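Local coordinates for AT-rich DNA-binding protein (PDB 2DT5), which probably represses transcription in response to the cellular NADH/NAD(+) balance, working as a homodimer that binds DNA and holds NAD in a Rossmann fold, at residues 12-17 and 38-43; 82-87 and 109-114; 140-145 and 164-169. The protein carries 1 engineered substitution. All blocks are in the same frame, centred on the assembly; numbering follows the deposited sequence.

Interaction 1: residues 12-17 and 38-43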
loop_
_atom_site.group_PDB
_atom_site.type_symbol
_atom_site.label_atom_id
_atom_site.label_comp_id
_atom_site.label_asym_id
_atom_site.label_seq_id
_atom_site.Cartn_x
_atom_site.Cartn_y
_atom_site.Cartn_z
ATOM N N ILE B 12 9.604 1.277 8.915
ATOM C CA ILE B 12 9.697 1.701 7.524
ATOM C C ILE B 12 9.261 3.166 7.430
ATOM O O ILE B 12 9.874 3.961 6.719
ATOM C CB ILE B 12 8.822 0.792 6.614
ATOM C CG1 ILE B 12 9.400 -0.635 6.628
ATOM C CG2 ILE B 12 8.781 1.347 5.162
ATOM C CD1 ILE B 12 8.471 -1.733 6.076
ATOM N N THR B 13 8.227 3.535 8.172
ATOM C CA THR B 13 7.779 4.931 8.159
ATOM C C THR B 13 8.875 5.866 8.687
ATOM O O THR B 13 9.160 6.909 8.084
ATOM C CB THR B 13 6.540 5.120 9.029
ATOM O OG1 THR B 13 5.457 4.349 8.495
ATOM C CG2 THR B 13 6.155 6.584 9.079
ATOM N N TYR B 14 9.486 5.482 9.811
ATOM C CA TYR B 14 10.538 6.282 10.427
ATOM C C TYR B 14 11.685 6.474 9.448
ATOM O O TYR B 14 12.311 7.543 9.395
ATOM C CB TYR B 14 11.076 5.581 11.684
ATOM C CG TYR B 14 10.043 5.282 12.754
ATOM C CD1 TYR B 14 10.208 4.195 13.614
ATOM C CD2 TYR B 14 8.927 6.099 12.932
ATOM C CE1 TYR B 14 9.292 3.918 14.630
ATOM C CE2 TYR B 14 7.995 5.833 13.955
ATOM C CZ TYR B 14 8.189 4.734 14.797
ATOM O OH TYR B 14 7.285 4.420 15.781
ATOM N N LEU B 15 11.963 5.432 8.672
ATOM C CA LEU B 15 13.046 5.495 7.710
ATOM C C LEU B 15 12.738 6.493 6.591
ATOM O O LEU B 15 13.626 7.254 6.174
ATOM C CB LEU B 15 13.327 4.111 7.136
ATOM C CG LEU B 15 14.454 4.071 6.107
ATOM C CD1 LEU B 15 15.747 4.565 6.750
ATOM C CD2 LEU B 15 14.625 2.648 5.563
ATOM N N ARG B 16 11.494 6.500 6.105
ATOM C CA ARG B 16 11.097 7.450 5.046
ATOM C C ARG B 16 11.296 8.859 5.590
ATOM O O ARG B 16 11.917 9.694 4.948
ATOM C CB ARG B 16 9.613 7.282 4.640
ATOM C CG ARG B 16 9.272 5.929 4.034
ATOM C CD ARG B 16 10.424 5.434 3.175
ATOM N NE ARG B 16 10.200 4.081 2.680
ATOM C CZ ARG B 16 11.155 3.303 2.179
ATOM N NH1 ARG B 16 12.412 3.736 2.111
ATOM N NH2 ARG B 16 10.846 2.096 1.730
ATOM N N ILE B 17 10.758 9.092 6.783
ATOM C CA ILE B 17 10.869 10.379 7.459
ATOM C C ILE B 17 12.333 10.804 7.593
ATOM O O ILE B 17 12.690 11.936 7.272
ATOM C CB ILE B 17 10.255 10.296 8.843
ATOM C CG1 ILE B 17 8.742 10.085 8.718
ATOM C CG2 ILE B 17 10.586 11.545 9.644
ATOM C CD1 ILE B 17 8.066 9.782 10.028
ATOM N N ALA B 38 5.442 10.870 11.943
ATOM C CA ALA B 38 4.920 9.538 11.638
ATOM C C ALA B 38 3.538 9.342 12.239
ATOM O O ALA B 38 2.954 8.267 12.132
ATOM C CB ALA B 38 5.876 8.469 12.177
ATOM N N GLN B 39 3.029 10.380 12.892
ATOM C CA GLN B 39 1.722 10.334 13.527
ATOM C C GLN B 39 1.616 9.255 14.602
ATOM O O GLN B 39 0.620 8.533 14.689
ATOM C CB GLN B 39 0.620 10.138 12.477
ATOM C CG GLN B 39 0.700 11.128 11.318
ATOM C CD GLN B 39 -0.585 11.196 10.496
ATOM O OE1 GLN B 39 -0.556 11.524 9.306
ATOM N NE2 GLN B 39 -1.719 10.900 11.131
ATOM N N VAL B 40 2.651 9.150 15.426
ATOM C CA VAL B 40 2.654 8.191 16.522
ATOM C C VAL B 40 3.231 8.931 17.731
ATOM O O VAL B 40 4.075 9.806 17.571
ATOM C CB VAL B 40 3.531 6.939 16.191
ATOM C CG1 VAL B 40 3.243 6.442 14.771
ATOM C CG2 VAL B 40 4.988 7.269 16.335
ATOM N N THR B 41 2.780 8.580 18.933
ATOM C CA THR B 41 3.253 9.237 20.144
ATOM C C THR B 41 4.766 9.088 20.318
ATOM O O THR B 41 5.356 8.076 19.934
ATOM C CB THR B 41 2.546 8.676 21.411
ATOM O OG1 THR B 41 3.000 7.344 21.672
ATOM C CG2 THR B 41 1.028 8.636 21.213
ATOM N N ALA B 42 5.390 10.114 20.889
ATOM C CA ALA B 42 6.823 10.093 21.146
ATOM C C ALA B 42 7.155 8.800 21.897
ATOM O O ALA B 42 8.199 8.191 21.691
ATOM C CB ALA B 42 7.208 11.306 21.986
ATOM N N PHE B 43 6.238 8.398 22.768
ATOM C CA PHE B 43 6.376 7.185 23.563
ATOM C C PHE B 43 6.516 5.940 22.682
ATOM O O PHE B 43 7.381 5.089 22.924
ATOM C CB PHE B 43 5.153 7.023 24.469
ATOM C CG PHE B 43 5.110 5.713 25.204
ATOM C CD1 PHE B 43 6.057 5.415 26.179
ATOM C CD2 PHE B 43 4.122 4.774 24.919
ATOM C CE1 PHE B 43 6.022 4.197 26.866
ATOM C CE2 PHE B 43 4.077 3.556 25.594
ATOM C CZ PHE B 43 5.033 3.268 26.573
#

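Interaction 2: residues 82-87 and 109-114. With NAD (nicotinamide-adenine-dinucleotide), chain L.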
loop_
_atom_site.group_PDB
_atom_site.type_symbol
_atom_site.label_atom_id
_atom_site.label_comp_id
_atom_site.label_asym_id
_atom_site.label_seq_id
_atom_site.Cartn_x
_atom_site.Cartn_y
_atom_site.Cartn_z
ATOM N N GLY B 82 18.012 -10.671 -4.227
ATOM C CA GLY B 82 17.749 -11.030 -5.611
ATOM C C GLY B 82 16.256 -11.268 -5.792
ATOM O O GLY B 82 15.655 -12.047 -5.044
ATOM N N LEU B 83 15.643 -10.596 -6.763
ATOM C CA LEU B 83 14.212 -10.774 -6.995
ATOM C C LEU B 83 13.910 -11.332 -8.381
ATOM O O LEU B 83 14.771 -11.372 -9.261
ATOM C CB LEU B 83 13.408 -9.448 -6.881
ATOM C CG LEU B 83 13.704 -8.374 -5.831
ATOM C CD1 LEU B 83 12.614 -7.315 -5.877
ATOM C CD2 LEU B 83 13.816 -8.973 -4.447
ATOM N N CYS B 84 12.696 -11.762 -8.580
ATOM C CA CYS B 84 12.254 -12.229 -9.873
ATOM C C CYS B 84 10.792 -11.870 -9.986
ATOM O O CYS B 84 10.106 -11.622 -8.992
ATOM C CB CYS B 84 12.457 -13.735 -10.021
ATOM S SG CYS B 84 11.336 -14.751 -9.005
ATOM N N ILE B 85 10.300 -11.852 -11.213
ATOM C CA ILE B 85 8.903 -11.572 -11.443
ATOM C C ILE B 85 8.371 -12.832 -12.105
ATOM O O ILE B 85 8.983 -13.351 -13.055
ATOM C CB ILE B 85 8.717 -10.373 -12.393
ATOM C CG1 ILE B 85 9.254 -9.086 -11.736
ATOM C CG2 ILE B 85 7.251 -10.231 -12.730
ATOM C CD1 ILE B 85 9.354 -7.872 -12.679
ATOM N N VAL B 86 7.262 -13.348 -11.590
ATOM C CA VAL B 86 6.644 -14.525 -12.173
ATOM C C VAL B 86 5.297 -14.075 -12.727
ATOM O O VAL B 86 4.390 -13.741 -11.978
ATOM C CB VAL B 86 6.448 -15.639 -11.121
ATOM C CG1 VAL B 86 5.569 -16.772 -11.702
ATOM C CG2 VAL B 86 7.821 -16.194 -10.703
ATOM N N GLY B 87 5.176 -14.064 -14.049
ATOM C CA GLY B 87 3.947 -13.613 -14.669
ATOM C C GLY B 87 4.280 -12.282 -15.323
ATOM O O GLY B 87 4.023 -11.218 -14.767
ATOM N N GLY B 109 15.491 -12.282 -12.580
ATOM C CA GLY B 109 14.777 -13.302 -13.325
ATOM C C GLY B 109 13.374 -12.870 -13.676
ATOM O O GLY B 109 12.723 -12.170 -12.908
ATOM N N PHE B 110 12.922 -13.285 -14.850
ATOM C CA PHE B 110 11.602 -12.939 -15.353
ATOM C C PHE B 110 11.016 -14.205 -15.966
ATOM O O PHE B 110 11.605 -14.791 -16.865
ATOM C CB PHE B 110 11.746 -11.810 -16.380
ATOM C CG PHE B 110 12.631 -10.682 -15.905
ATOM C CD1 PHE B 110 13.993 -10.699 -16.171
ATOM C CD2 PHE B 110 12.105 -9.622 -15.157
ATOM C CE1 PHE B 110 14.824 -9.683 -15.706
ATOM C CE2 PHE B 110 12.929 -8.595 -14.680
ATOM C CZ PHE B 110 14.292 -8.624 -14.955
ATOM N N PHE B 111 9.858 -14.634 -15.468
ATOM C CA PHE B 111 9.255 -15.873 -15.928
ATOM C C PHE B 111 7.784 -15.791 -16.307
ATOM O O PHE B 111 7.010 -15.020 -15.735
ATOM C CB PHE B 111 9.422 -16.956 -14.846
ATOM C CG PHE B 111 10.810 -17.032 -14.259
ATOM C CD1 PHE B 111 11.174 -16.228 -13.177
ATOM C CD2 PHE B 111 11.758 -17.917 -14.783
ATOM C CE1 PHE B 111 12.465 -16.307 -12.626
ATOM C CE2 PHE B 111 13.050 -18.002 -14.241
ATOM C CZ PHE B 111 13.402 -17.200 -13.162
ATOM N N ASP B 112 7.408 -16.619 -17.277
ATOM C CA ASP B 112 6.035 -16.692 -17.759
ATOM C C ASP B 112 5.893 -18.096 -18.356
ATOM O O ASP B 112 6.856 -18.857 -18.357
ATOM C CB ASP B 112 5.820 -15.611 -18.819
ATOM C CG ASP B 112 4.365 -15.227 -18.972
ATOM O OD1 ASP B 112 3.612 -15.998 -19.609
ATOM O OD2 ASP B 112 3.967 -14.158 -18.450
ATOM N N VAL B 113 4.706 -18.447 -18.843
ATOM C CA VAL B 113 4.493 -19.758 -19.451
ATOM C C VAL B 113 4.073 -19.597 -20.901
ATOM O O VAL B 113 3.985 -20.566 -21.641
ATOM C CB VAL B 113 3.390 -20.550 -18.733
ATOM C CG1 VAL B 113 3.813 -20.847 -17.301
ATOM C CG2 VAL B 113 2.095 -19.767 -18.747
ATOM N N ASP B 114 3.807 -18.361 -21.299
ATOM C CA ASP B 114 3.372 -18.060 -22.651
ATOM C C ASP B 114 4.560 -18.120 -23.610
ATOM O O ASP B 114 5.532 -17.375 -23.466
ATOM C CB ASP B 114 2.744 -16.668 -22.669
ATOM C CG ASP B 114 2.096 -16.331 -23.994
ATOM O OD1 ASP B 114 2.419 -16.985 -25.015
ATOM O OD2 ASP B 114 1.271 -15.398 -24.011
HETATM P PA NAD L . -2.144 -10.466 -17.568
HETATM O O1A NAD L . -1.822 -9.291 -18.436
HETATM O O2A NAD L . -3.219 -11.421 -17.987
HETATM O O5B NAD L . -0.785 -11.204 -17.366
HETATM C C5B NAD L . -0.658 -12.422 -16.591
HETATM C C4B NAD L . 0.585 -13.112 -17.095
HETATM O O4B NAD L . 0.686 -14.314 -16.262
HETATM C C3B NAD L . 0.530 -13.683 -18.566
HETATM O O3B NAD L . 1.668 -13.169 -19.325
HETATM C C2B NAD L . 0.578 -15.202 -18.414
HETATM O O2B NAD L . 1.153 -15.926 -19.434
HETATM C C1B NAD L . 1.288 -15.297 -17.067
HETATM N N9A NAD L . 1.063 -16.539 -16.376
HETATM C C8A NAD L . -0.071 -17.334 -16.156
HETATM N N7A NAD L . 0.186 -18.414 -15.441
HETATM C C5A NAD L . 1.502 -18.401 -15.150
HETATM C C6A NAD L . 2.377 -19.310 -14.395
HETATM N N6A NAD L . 1.935 -20.410 -13.828
HETATM N N1A NAD L . 3.716 -18.914 -14.327
HETATM C C2A NAD L . 4.236 -17.801 -14.886
HETATM N N3A NAD L . 3.441 -16.905 -15.615
HETATM C C4A NAD L . 2.083 -17.246 -15.726
HETATM O O3 NAD L . -2.530 -9.944 -16.103
HETATM P PN NAD L . -2.265 -8.501 -15.350
HETATM O O1N NAD L . -3.330 -7.554 -15.733
HETATM O O2N NAD L . -0.839 -8.154 -15.622
HETATM O O5D NAD L . -2.522 -8.937 -13.815
HETATM C C5D NAD L . -1.616 -9.869 -13.154
HETATM C C4D NAD L . -2.076 -10.095 -11.762
HETATM O O4D NAD L . -2.050 -8.783 -11.022
HETATM C C3D NAD L . -3.579 -10.585 -11.628
HETATM O O3D NAD L . -3.693 -11.549 -10.559
HETATM C C2D NAD L . -4.305 -9.302 -11.269
HETATM O O2D NAD L . -5.565 -9.486 -10.715
HETATM C C1D NAD L . -3.262 -8.643 -10.298
HETATM N N1N NAD L . -3.632 -7.233 -10.004
HETATM C C2N NAD L . -3.258 -6.776 -8.710
HETATM C C3N NAD L . -3.189 -5.492 -8.392
HETATM C C7N NAD L . -2.832 -5.087 -6.994
HETATM O O7N NAD L . -3.018 -3.895 -6.664
HETATM N N7N NAD L . -2.378 -6.024 -6.142
HETATM C C4N NAD L . -3.486 -4.407 -9.424
HETATM C C5N NAD L . -3.084 -4.921 -10.794
HETATM C C6N NAD L . -3.497 -6.242 -11.088
#

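Interaction 3: residues 140-145 and 164-169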
loop_
_atom_site.group_PDB
_atom_site.type_symbol
_atom_site.label_atom_id
_atom_site.label_comp_id
_atom_site.label_asym_id
_atom_site.label_seq_id
_atom_site.Cartn_x
_atom_site.Cartn_y
_atom_site.Cartn_z
ATOM N N ARG B 140 20.443 -17.463 -5.773
ATOM C CA ARG B 140 20.448 -16.225 -6.550
ATOM C C ARG B 140 19.214 -15.345 -6.397
ATOM O O ARG B 140 19.308 -14.129 -6.529
ATOM C CB ARG B 140 20.643 -16.541 -8.030
ATOM C CG ARG B 140 22.062 -16.952 -8.399
ATOM C CD ARG B 140 22.104 -17.641 -9.756
ATOM N NE ARG B 140 20.800 -17.643 -10.416
ATOM C CZ ARG B 140 20.290 -16.621 -11.099
ATOM N NH1 ARG B 140 20.974 -15.490 -11.233
ATOM N NH2 ARG B 140 19.082 -16.730 -11.630
ATOM N N ILE B 141 18.066 -15.959 -6.122
ATOM C CA ILE B 141 16.822 -15.228 -5.990
ATOM C C ILE B 141 16.066 -15.616 -4.727
ATOM O O ILE B 141 15.650 -16.767 -4.576
ATOM C CB ILE B 141 15.937 -15.500 -7.203
ATOM C CG1 ILE B 141 16.669 -15.036 -8.468
ATOM C CG2 ILE B 141 14.583 -14.810 -7.026
ATOM C CD1 ILE B 141 16.001 -15.443 -9.763
ATOM N N GLU B 142 15.870 -14.653 -3.830
ATOM C CA GLU B 142 15.183 -14.925 -2.579
ATOM C C GLU B 142 13.716 -14.498 -2.549
ATOM O O GLU B 142 12.900 -15.134 -1.878
ATOM C CB GLU B 142 15.902 -14.239 -1.408
ATOM C CG GLU B 142 17.337 -14.678 -1.138
ATOM C CD GLU B 142 18.348 -14.100 -2.122
ATOM O OE1 GLU B 142 18.169 -12.947 -2.567
ATOM O OE2 GLU B 142 19.341 -14.791 -2.434
ATOM N N ILE B 143 13.387 -13.431 -3.275
ATOM C CA ILE B 143 12.025 -12.891 -3.287
ATOM C C ILE B 143 11.359 -12.923 -4.671
ATOM O O ILE B 143 11.965 -12.543 -5.667
ATOM C CB ILE B 143 12.050 -11.424 -2.766
ATOM C CG1 ILE B 143 12.513 -11.422 -1.302
ATOM C CG2 ILE B 143 10.686 -10.750 -2.955
ATOM C CD1 ILE B 143 12.640 -10.035 -0.669
ATOM N N ALA B 144 10.108 -13.364 -4.729
ATOM C CA ALA B 144 9.419 -13.412 -6.009
ATOM C C ALA B 144 8.210 -12.491 -6.018
ATOM O O ALA B 144 7.443 -12.467 -5.062
ATOM C CB ALA B 144 8.978 -14.854 -6.327
ATOM N N LEU B 145 8.052 -11.728 -7.098
ATOM C CA LEU B 145 6.895 -10.838 -7.268
ATOM C C LEU B 145 5.900 -11.655 -8.107
ATOM O O LEU B 145 6.142 -11.936 -9.292
ATOM C CB LEU B 145 7.305 -9.537 -7.997
ATOM C CG LEU B 145 7.887 -8.411 -7.117
ATOM C CD1 LEU B 145 9.029 -8.939 -6.283
ATOM C CD2 LEU B 145 8.368 -7.242 -7.993
ATOM N N GLY B 164 12.652 -23.099 -4.103
ATOM C CA GLY B 164 13.453 -22.519 -3.042
ATOM C C GLY B 164 13.256 -21.046 -2.699
ATOM O O GLY B 164 14.117 -20.456 -2.033
ATOM N N ILE B 165 12.145 -20.444 -3.120
ATOM C CA ILE B 165 11.901 -19.031 -2.816
ATOM C C ILE B 165 11.844 -18.842 -1.294
ATOM O O ILE B 165 11.487 -19.771 -0.564
ATOM C CB ILE B 165 10.565 -18.540 -3.433
ATOM C CG1 ILE B 165 10.604 -17.020 -3.663
ATOM C CG2 ILE B 165 9.407 -18.887 -2.510
ATOM C CD1 ILE B 165 11.627 -16.581 -4.692
ATOM N N LYS B 166 12.198 -17.648 -0.816
ATOM C CA LYS B 166 12.172 -17.372 0.617
ATOM C C LYS B 166 11.006 -16.464 0.970
ATOM O O LYS B 166 10.492 -16.495 2.088
ATOM C CB LYS B 166 13.493 -16.733 1.074
ATOM C CG LYS B 166 14.686 -17.678 1.009
ATOM C CD LYS B 166 15.955 -17.011 1.493
ATOM C CE LYS B 166 17.154 -17.965 1.413
ATOM N NZ LYS B 166 18.449 -17.265 1.724
ATOM N N GLY B 167 10.590 -15.651 0.007
ATOM C CA GLY B 167 9.472 -14.758 0.231
ATOM C C GLY B 167 8.740 -14.459 -1.067
ATOM O O GLY B 167 9.318 -14.508 -2.153
ATOM N N ILE B 168 7.454 -14.158 -0.954
ATOM C CA ILE B 168 6.656 -13.827 -2.129
ATOM C C ILE B 168 5.858 -12.553 -1.883
ATOM O O ILE B 168 5.102 -12.454 -0.917
ATOM C CB ILE B 168 5.630 -14.940 -2.492
ATOM C CG1 ILE B 168 6.338 -16.273 -2.763
ATOM C CG2 ILE B 168 4.813 -14.521 -3.701
ATOM C CD1 ILE B 168 5.394 -17.418 -3.058
ATOM N N LEU B 169 6.036 -11.592 -2.769
ATOM C CA LEU B 169 5.268 -10.368 -2.752
ATOM C C LEU B 169 4.137 -10.694 -3.724
ATOM O O LEU B 169 4.309 -10.670 -4.945
ATOM C CB LEU B 169 6.063 -9.155 -3.216
ATOM C CG LEU B 169 5.436 -7.774 -3.021
ATOM C CD1 LEU B 169 5.262 -7.497 -1.534
ATOM C CD2 LEU B 169 6.285 -6.687 -3.681
HETATM O O HOH W 1 16.061 -18.556 -2.468
#

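Interaction 1: residues 12-17 and 38-43
A38 pushes its methyl group into a notch on helix 7-23 formed by I17, T13 and Y14. The tightest touch is I17 CD1 on A38 CB at 3.3 Å, closer than ordinary van der Waals contact, and a lone methyl suits so near an approach. T13 offers its methyl from one turn earlier, with CG2 3.6 Å from A38 CB. This branch stands anti to the backbone N, which puts T13 OG1 beside that N, where it bonds S9 O. The Y14 ring meets the loop edge-on: CE2 lies 3.8 Å from A38 CB, and V40 CG2 also sits near the ring plane, 3.7 Å from Y14 OH. Threonine and tyrosine suit these places because each gives carbon to the loop while its hydroxyl bonds elsewhere, that of Y14 to D48 OD2 on helix 42-51. Further out, I17 also packs on L34 and L37, and V40 on V45. The loop's path is set by a Schellman motif at Q39 and by T41, whose OG1 N-caps helix 42-51 at Q44 N. Two short helices joined by such a turn and packed on a third are characteristic of a helix-turn-helix, here the predicted DNA-binding part of a winged-helix domain.

Interaction 2: residues 82-87 and 109-114
G87 N gives F111 O a nearly straight hydrogen bond of 2.7 Å (170° at the hydrogen), the last rung of a parallel ladder. Before it, F111 N bonds I85 O at 2.9 Å and I85 N bonds G109 O at 3.0 Å, the last with the donor tilted from the carbonyl plane. Just past the ladder D112 turns its carboxylate to the adenosine ribose of NAD. D112 OD2 accepts from O3B of NAD at 2.7 Å; OD1 faces O2B, though that bond is modelled so short that its length is doubtful. With CG anti to the backbone N (chi1 -157°), OD1 also takes D114 N through its anti lone pair, an Asx turn, and V113 N from above the carboxylate plane. Together with the ribose these amides should fix the carboxylate's rotation, and a two-oxygen acid matches a two-hydroxyl ribose. V86 CG1 and V113 CG1 meet the adenine, while G87 CA comes 3.5 Å from N3A of NAD. Deeper in, C84 CB approaches the F111 ring in its plane, 3.7 Å from CE1, and G109, lacking a side chain, leaves that ring room. I85 CD1 reaches the edge of the F110 ring beside helix 90-96, whose A96 touches both residues. A first strand running into a glycine-rich turn, and a second ending in a ribose-binding acid, form the beta-alpha-beta dinucleotide site of a Rossmann fold.

Interaction 3: residues 140-145 and 164-169
E142 O is gripped by two successive amides across the gap, K166 N at 2.8 Å and G167 N at 3.0 Å. The second donor lies in the carbonyl plane and the first is tilted slightly from it. Together they hold E142 O where the loop passes into strand 167-170. From there the parallel ladder proceeds regularly: A144 N bonds G167 O, and L169 N bonds A144 O at 2.8 Å. A water donates to both I141 O and G164 O, bridging the two segments ahead of the strands. I165 closes this end from the A144 side. Its CG1 is anti to the backbone N (chi1 -155°) and the chain then bends at chi2, bringing I165 CD1 to 3.6 Å from A144 CB. Alanine is small enough to admit that methyl and also L160 of helix 150-163, which links the two strands in a beta-alpha-beta unit of the Rossmann fold and packs on I168. On the other face G167 has no side chain to meet I143, which instead reaches I200 of the second subunit. Farther along, L145 and L169 run side by side, and L169 touches F189 of the second subunit. K166 lays its extended chain along E142, K166 CD 3.8 Å from E142 CG. Their charged atoms do not meet, NZ of K166 staying 4.9 Å from OE2 of E142, while OE1 bonds G82 N. The attraction between these charges is therefore probably modest, and cohesion comes mainly from backbone bonds and aliphatic packing, with polar side chains confined to the strand entrance.

In the fold
Interactions 2 and 3 belong to the parallel part of one mixed sheet and adjoin directly: strands 81-86 and 143-146 are neighbours, joined by a probable hydrogen bond of C84 O with L145 N, 2.8 Å, and L83 packs on I143. Each closes a beta-alpha-beta unit in a buried core built on backbone ladders, but interaction 2 ends at the NAD, while interaction 3 packs more broadly on the second subunit, which interaction 1 also touches. Interaction 1 stands apart in the DNA-binding region, its centre about 34 Å from that of interaction 2 and 28 Å from that of interaction 3. It is only partly buried, has no hydrogen bond between its segments, and relies on side-chain packing of a loop against a helix.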